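Local coordinates for MGS-M4 (Unidentified, PDB 4Q3M), which probably reduces carbonyl compounds as a TIM-barrel aldo-keto reductase recovered from a deep-sea metagenome, its natural substrate being unknown, at residues Q158-H171 with A216-I228. Residues are numbered along the deposited sequence; the frame is centred on the assembly and turned at random.
Sequences QVETHVTLQNHFLH and AIRWLIEREIVVI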
loop_
_atom_site.group_PDB
_atom_site.type_symbol
_atom_site.label_atom_id
_atom_site.label_comp_id
_atom_site.label_asym_id
_atom_site.label_seq_id
_atom_site.Cartn_x
_atom_site.Cartn_y
_atom_site.Cartn_z
ATOM N N GLN A 158 -9.203 5.561 10.097
ATOM C CA GLN A 158 -9.697 4.197 9.935
ATOM C C GLN A 158 -9.058 3.511 8.731
ATOM O O GLN A 158 -9.322 3.875 7.585
ATOM C CB GLN A 158 -11.221 4.182 9.794
ATOM C CG GLN A 158 -11.798 2.782 9.666
ATOM C CD GLN A 158 -13.299 2.776 9.460
ATOM O OE1 GLN A 158 -13.804 2.157 8.524
ATOM N NE2 GLN A 158 -14.023 3.460 10.340
ATOM N N VAL A 159 -8.219 2.515 8.997
ATOM C CA VAL A 159 -7.521 1.803 7.933
ATOM C C VAL A 159 -7.586 0.290 8.117
ATOM O O VAL A 159 -7.820 -0.203 9.222
ATOM C CB VAL A 159 -6.040 2.224 7.848
ATOM C CG1 VAL A 159 -5.919 3.664 7.368
ATOM C CG2 VAL A 159 -5.358 2.039 9.195
ATOM N N GLU A 160 -7.379 -0.437 7.023
ATOM C CA GLU A 160 -7.327 -1.893 7.056
ATOM C C GLU A 160 -6.204 -2.366 7.968
ATOM O O GLU A 160 -5.029 -2.123 7.697
ATOM C CB GLU A 160 -7.131 -2.461 5.650
ATOM C CG GLU A 160 -6.840 -3.954 5.625
ATOM C CD GLU A 160 -6.277 -4.418 4.298
ATOM O OE1 GLU A 160 -6.362 -3.654 3.314
ATOM O OE2 GLU A 160 -5.739 -5.545 4.241
ATOM N N THR A 161 -6.571 -3.036 9.054
ATOM C CA THR A 161 -5.590 -3.514 10.017
ATOM C C THR A 161 -6.008 -4.856 10.607
ATOM O O THR A 161 -7.084 -4.984 11.191
ATOM C CB THR A 161 -5.381 -2.501 11.160
ATOM O OG1 THR A 161 -5.080 -1.211 10.613
ATOM C CG2 THR A 161 -4.241 -2.943 12.063
ATOM N N HIS A 162 -5.149 -5.854 10.439
ATOM C CA HIS A 162 -5.383 -7.180 10.992
ATOM C C HIS A 162 -4.054 -7.892 11.224
ATOM O O HIS A 162 -2.990 -7.296 11.065
ATOM C CB HIS A 162 -6.288 -8.000 10.071
ATOM C CG HIS A 162 -5.987 -7.824 8.615
ATOM N ND1 HIS A 162 -4.840 -8.309 8.025
ATOM C CD2 HIS A 162 -6.687 -7.215 7.629
ATOM C CE1 HIS A 162 -4.846 -8.006 6.740
ATOM N NE2 HIS A 162 -5.957 -7.343 6.473
ATOM N N VAL A 163 -4.116 -9.167 11.593
ATOM C CA VAL A 163 -2.922 -9.893 12.015
ATOM C C VAL A 163 -1.918 -10.140 10.887
ATOM O O VAL A 163 -0.754 -10.442 11.149
ATOM C CB VAL A 163 -3.295 -11.244 12.652
ATOM C CG1 VAL A 163 -4.107 -11.025 13.922
ATOM C CG2 VAL A 163 -4.059 -12.106 11.661
ATOM N N THR A 164 -2.353 -10.009 9.638
ATOM C CA THR A 164 -1.441 -10.180 8.509
ATOM C C THR A 164 -0.993 -8.831 7.946
ATOM O O THR A 164 -0.022 -8.756 7.193
ATOM C CB THR A 164 -2.074 -11.023 7.384
ATOM O OG1 THR A 164 -3.389 -10.535 7.095
ATOM C CG2 THR A 164 -2.169 -12.481 7.804
ATOM N N LEU A 165 -1.705 -7.771 8.319
ATOM C CA LEU A 165 -1.321 -6.407 7.965
ATOM C C LEU A 165 -1.422 -5.525 9.205
ATOM O O LEU A 165 -2.415 -4.823 9.403
ATOM C CB LEU A 165 -2.206 -5.862 6.842
ATOM C CG LEU A 165 -1.790 -4.528 6.217
ATOM C CD1 LEU A 165 -0.552 -4.701 5.349
ATOM C CD2 LEU A 165 -2.935 -3.923 5.417
ATOM N N GLN A 166 -0.387 -5.564 10.037
ATOM C CA GLN A 166 -0.469 -5.021 11.390
ATOM C C GLN A 166 -0.227 -3.513 11.477
ATOM O O GLN A 166 -0.593 -2.885 12.471
ATOM C CB GLN A 166 0.512 -5.764 12.298
ATOM C CG GLN A 166 0.308 -7.274 12.290
ATOM C CD GLN A 166 1.095 -7.982 13.373
ATOM O OE1 GLN A 166 1.811 -7.351 14.150
ATOM N NE2 GLN A 166 0.962 -9.302 13.434
ATOM N N ASN A 167 0.390 -2.942 10.443
ATOM C CA ASN A 167 0.559 -1.491 10.328
ATOM C C ASN A 167 1.208 -0.823 11.540
ATOM O O ASN A 167 0.715 0.196 12.023
ATOM C CB ASN A 167 -0.797 -0.828 10.070
ATOM C CG ASN A 167 -1.477 -1.352 8.823
ATOM O OD1 ASN A 167 -0.817 -1.739 7.858
ATOM N ND2 ASN A 167 -2.806 -1.369 8.836
ATOM N N HIS A 168 2.309 -1.387 12.025
ATOM C CA HIS A 168 2.990 -0.839 13.196
ATOM C C HIS A 168 3.602 0.533 12.921
ATOM O O HIS A 168 3.669 1.381 13.811
ATOM C CB HIS A 168 4.073 -1.803 13.684
ATOM C CG HIS A 168 3.531 -3.036 14.335
ATOM N ND1 HIS A 168 3.301 -3.120 15.692
ATOM C CD2 HIS A 168 3.167 -4.232 13.817
ATOM C CE1 HIS A 168 2.821 -4.317 15.981
ATOM N NE2 HIS A 168 2.729 -5.010 14.860
ATOM N N PHE A 169 4.047 0.744 11.686
ATOM C CA PHE A 169 4.644 2.016 11.295
ATOM C C PHE A 169 3.597 3.124 11.291
ATOM O O PHE A 169 3.792 4.180 11.893
ATOM C CB PHE A 169 5.299 1.899 9.917
ATOM C CG PHE A 169 6.063 3.125 9.502
ATOM C CD1 PHE A 169 7.403 3.262 9.823
ATOM C CD2 PHE A 169 5.444 4.137 8.784
ATOM C CE1 PHE A 169 8.111 4.387 9.442
ATOM C CE2 PHE A 169 6.146 5.265 8.402
ATOM C CZ PHE A 169 7.481 5.389 8.730
ATOM N N LEU A 170 2.487 2.871 10.604
ATOM C CA LEU A 170 1.389 3.827 10.524
ATOM C C LEU A 170 0.793 4.088 11.903
ATOM O O LEU A 170 0.442 5.221 12.235
ATOM C CB LEU A 170 0.309 3.319 9.567
ATOM C CG LEU A 170 -0.937 4.189 9.396
ATOM C CD1 LEU A 170 -0.567 5.557 8.841
ATOM C CD2 LEU A 170 -1.952 3.499 8.499
ATOM N N HIS A 171 0.689 3.029 12.700
ATOM C CA HIS A 171 0.164 3.125 14.057
ATOM C C HIS A 171 1.026 4.046 14.912
ATOM O O HIS A 171 0.512 4.918 15.614
ATOM C CB HIS A 171 0.084 1.739 14.699
ATOM C CG HIS A 171 -0.607 1.726 16.028
ATOM N ND1 HIS A 171 -0.411 0.727 16.957
ATOM C CD2 HIS A 171 -1.497 2.584 16.579
ATOM C CE1 HIS A 171 -1.148 0.972 18.026
ATOM N NE2 HIS A 171 -1.816 2.093 17.822
ATOM N N ALA A 216 -8.210 -12.165 17.357
ATOM C CA ALA A 216 -7.750 -11.090 16.485
ATOM C C ALA A 216 -8.314 -9.750 16.936
ATOM O O ALA A 216 -7.652 -8.717 16.830
ATOM C CB ALA A 216 -8.142 -11.374 15.045
ATOM N N ILE A 217 -9.539 -9.783 17.446
ATOM C CA ILE A 217 -10.188 -8.590 17.967
ATOM C C ILE A 217 -9.497 -8.112 19.241
ATOM O O ILE A 217 -9.168 -6.934 19.367
ATOM C CB ILE A 217 -11.679 -8.847 18.246
ATOM C CG1 ILE A 217 -12.405 -9.178 16.942
ATOM C CG2 ILE A 217 -12.316 -7.640 18.914
ATOM C CD1 ILE A 217 -13.821 -9.654 17.135
ATOM N N ARG A 218 -9.267 -9.035 20.172
ATOM C CA ARG A 218 -8.615 -8.710 21.440
ATOM C C ARG A 218 -7.210 -8.164 21.231
ATOM O O ARG A 218 -6.781 -7.244 21.926
ATOM C CB ARG A 218 -8.554 -9.940 22.347
ATOM C CG ARG A 218 -7.928 -9.664 23.706
ATOM C CD ARG A 218 -8.702 -8.592 24.457
ATOM N NE ARG A 218 -7.954 -8.070 25.596
ATOM C CZ ARG A 218 -8.402 -7.123 26.413
ATOM N NH1 ARG A 218 -9.603 -6.593 26.221
ATOM N NH2 ARG A 218 -7.653 -6.706 27.424
ATOM N N TRP A 219 -6.496 -8.743 20.272
ATOM C CA TRP A 219 -5.142 -8.315 19.948
ATOM C C TRP A 219 -5.112 -6.839 19.558
ATOM O O TRP A 219 -4.197 -6.106 19.934
ATOM C CB TRP A 219 -4.573 -9.184 18.827
ATOM C CG TRP A 219 -3.328 -8.647 18.202
ATOM C CD1 TRP A 219 -2.081 -8.619 18.751
ATOM C CD2 TRP A 219 -3.205 -8.076 16.895
ATOM N NE1 TRP A 219 -1.189 -8.055 17.870
ATOM C CE2 TRP A 219 -1.855 -7.715 16.722
ATOM C CE3 TRP A 219 -4.109 -7.831 15.856
ATOM C CZ2 TRP A 219 -1.386 -7.123 15.554
ATOM C CZ3 TRP A 219 -3.641 -7.244 14.697
ATOM C CH2 TRP A 219 -2.293 -6.896 14.555
ATOM N N LEU A 220 -6.126 -6.408 18.814
ATOM C CA LEU A 220 -6.271 -5.002 18.462
ATOM C C LEU A 220 -6.623 -4.170 19.691
ATOM O O LEU A 220 -6.138 -3.048 19.852
ATOM C CB LEU A 220 -7.336 -4.826 17.379
ATOM C CG LEU A 220 -6.958 -5.338 15.988
ATOM C CD1 LEU A 220 -8.164 -5.322 15.067
ATOM C CD2 LEU A 220 -5.826 -4.506 15.403
ATOM N N ILE A 221 -7.469 -4.727 20.553
ATOM C CA ILE A 221 -7.828 -4.083 21.812
ATOM C C ILE A 221 -6.590 -3.838 22.665
ATOM O O ILE A 221 -6.425 -2.766 23.249
ATOM C CB ILE A 221 -8.830 -4.931 22.623
ATOM C CG1 ILE A 221 -10.091 -5.215 21.807
ATOM C CG2 ILE A 221 -9.185 -4.236 23.923
ATOM C CD1 ILE A 221 -10.899 -3.991 21.500
ATOM N N GLU A 222 -5.719 -4.842 22.724
ATOM C CA GLU A 222 -4.489 -4.754 23.503
ATOM C C GLU A 222 -3.573 -3.654 22.974
ATOM O O GLU A 222 -2.828 -3.034 23.734
ATOM C CB GLU A 222 -3.752 -6.097 23.497
ATOM C CG GLU A 222 -4.523 -7.252 24.129
ATOM C CD GLU A 222 -4.608 -7.162 25.643
ATOM O OE1 GLU A 222 -3.969 -6.265 26.231
ATOM O OE2 GLU A 222 -5.316 -7.997 26.248
ATOM N N ARG A 223 -3.637 -3.412 21.667
ATOM C CA ARG A 223 -2.818 -2.381 21.036
ATOM C C ARG A 223 -3.485 -1.010 21.088
ATOM O O ARG A 223 -3.048 -0.079 20.408
ATOM C CB ARG A 223 -2.522 -2.748 19.580
ATOM C CG ARG A 223 -1.656 -3.981 19.397
ATOM C CD ARG A 223 -1.420 -4.250 17.920
ATOM N NE ARG A 223 -0.727 -3.140 17.270
ATOM C CZ ARG A 223 -0.672 -2.960 15.954
ATOM N NH1 ARG A 223 -1.276 -3.815 15.141
ATOM N NH2 ARG A 223 -0.019 -1.921 15.451
ATOM N N GLU A 224 -4.539 -0.898 21.893
ATOM C CA GLU A 224 -5.306 0.341 22.031
ATOM C C GLU A 224 -5.813 0.847 20.681
ATOM O O GLU A 224 -5.803 2.047 20.411
ATOM C CB GLU A 224 -4.467 1.419 22.721
ATOM C CG GLU A 224 -4.082 1.076 24.152
ATOM C CD GLU A 224 -3.278 2.171 24.824
ATOM O OE1 GLU A 224 -2.681 3.000 24.106
ATOM O OE2 GLU A 224 -3.246 2.206 26.072
ATOM N N ILE A 225 -6.255 -0.084 19.840
ATOM C CA ILE A 225 -6.795 0.250 18.528
ATOM C C ILE A 225 -8.297 -0.011 18.477
ATOM O O ILE A 225 -8.760 -1.087 18.858
ATOM C CB ILE A 225 -6.102 -0.556 17.409
ATOM C CG1 ILE A 225 -4.626 -0.168 17.304
ATOM C CG2 ILE A 225 -6.804 -0.342 16.074
ATOM C CD1 ILE A 225 -3.881 -0.896 16.204
ATOM N N VAL A 226 -9.056 0.979 18.013
ATOM C CA VAL A 226 -10.495 0.820 17.847
ATOM C C VAL A 226 -10.785 -0.203 16.754
ATOM O O VAL A 226 -10.250 -0.111 15.649
ATOM C CB VAL A 226 -11.179 2.157 17.502
ATOM C CG1 VAL A 226 -12.674 1.954 17.309
ATOM C CG2 VAL A 226 -10.912 3.185 18.590
ATOM N N VAL A 227 -11.630 -1.180 17.069
ATOM C CA VAL A 227 -11.915 -2.272 16.145
ATOM C C VAL A 227 -13.407 -2.355 15.813
ATOM O O VAL A 227 -14.259 -2.215 16.691
ATOM C CB VAL A 227 -11.427 -3.622 16.724
ATOM C CG1 VAL A 227 -11.998 -3.847 18.113
ATOM C CG2 VAL A 227 -11.782 -4.772 15.801
ATOM N N ILE A 228 -13.716 -2.570 14.538
ATOM C CA ILE A 228 -15.102 -2.643 14.086
ATOM C C ILE A 228 -15.355 -3.831 13.156
ATOM O O ILE A 228 -15.422 -3.671 11.938
ATOM C CB ILE A 228 -15.521 -1.345 13.368
ATOM C CG1 ILE A 228 -14.377 -0.828 12.491
ATOM C CG2 ILE A 228 -15.914 -0.282 14.378
ATOM C CD1 ILE A 228 -14.771 0.309 11.578
HETATM O O HOH W 1 -3.337 3.553 19.707
#
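The guanidinium of Arg223 lies flat on the imidazole of His168, planes 17° apart and centres separated by 4.0 Å, while CD1 of Ile225 covers the opposite face of the guanidinium. At its edge sits the carbonyl oxygen of Gln166, gripped end-on by two nitrogens: Arg223 NH1 reaches Gln166 O at 2.9 Å in the carbonyl plane, on a lone pair, and NH2 comes in more tilted. Arg223 NH2 also makes a weak bond to ND1 of His171 (3.1 Å), whose ring is turned 71° from the guanidinium. Ile225 CD1 stands over the centre of that ring in a CH-pi contact, and a water in the ring plane links NE2 to the carbonyl of Glu224. The His168 ring is fixed by its NE2, which donates to Gln166 OE1 at 2.6 Å. Trp219 takes Val163 CG1 on one face, 3.7 Å from its CE3, and Arg223 CD on the other, with Gln166 CB at its edge; CG anti to the backbone N (chi1 167°) swings the indole across to the loop. With an alanine in place of Arg223, the Gln166 carbonyl would probably lose both its donors here and His168 its stacking partner. The helix bearing Trp219 ends in a Schellman motif with Glu224 at C-prime, just before strand 226-227. Helix 250-257 also packs on Trp219, through Met253 and Ile256, and strand 180-184 runs between strands 156-160 and 226-227 in the barrel; the contact joins the loop after strand 156-160 and the start of helix 168-176 to helix 212-222 and the turn that follows it.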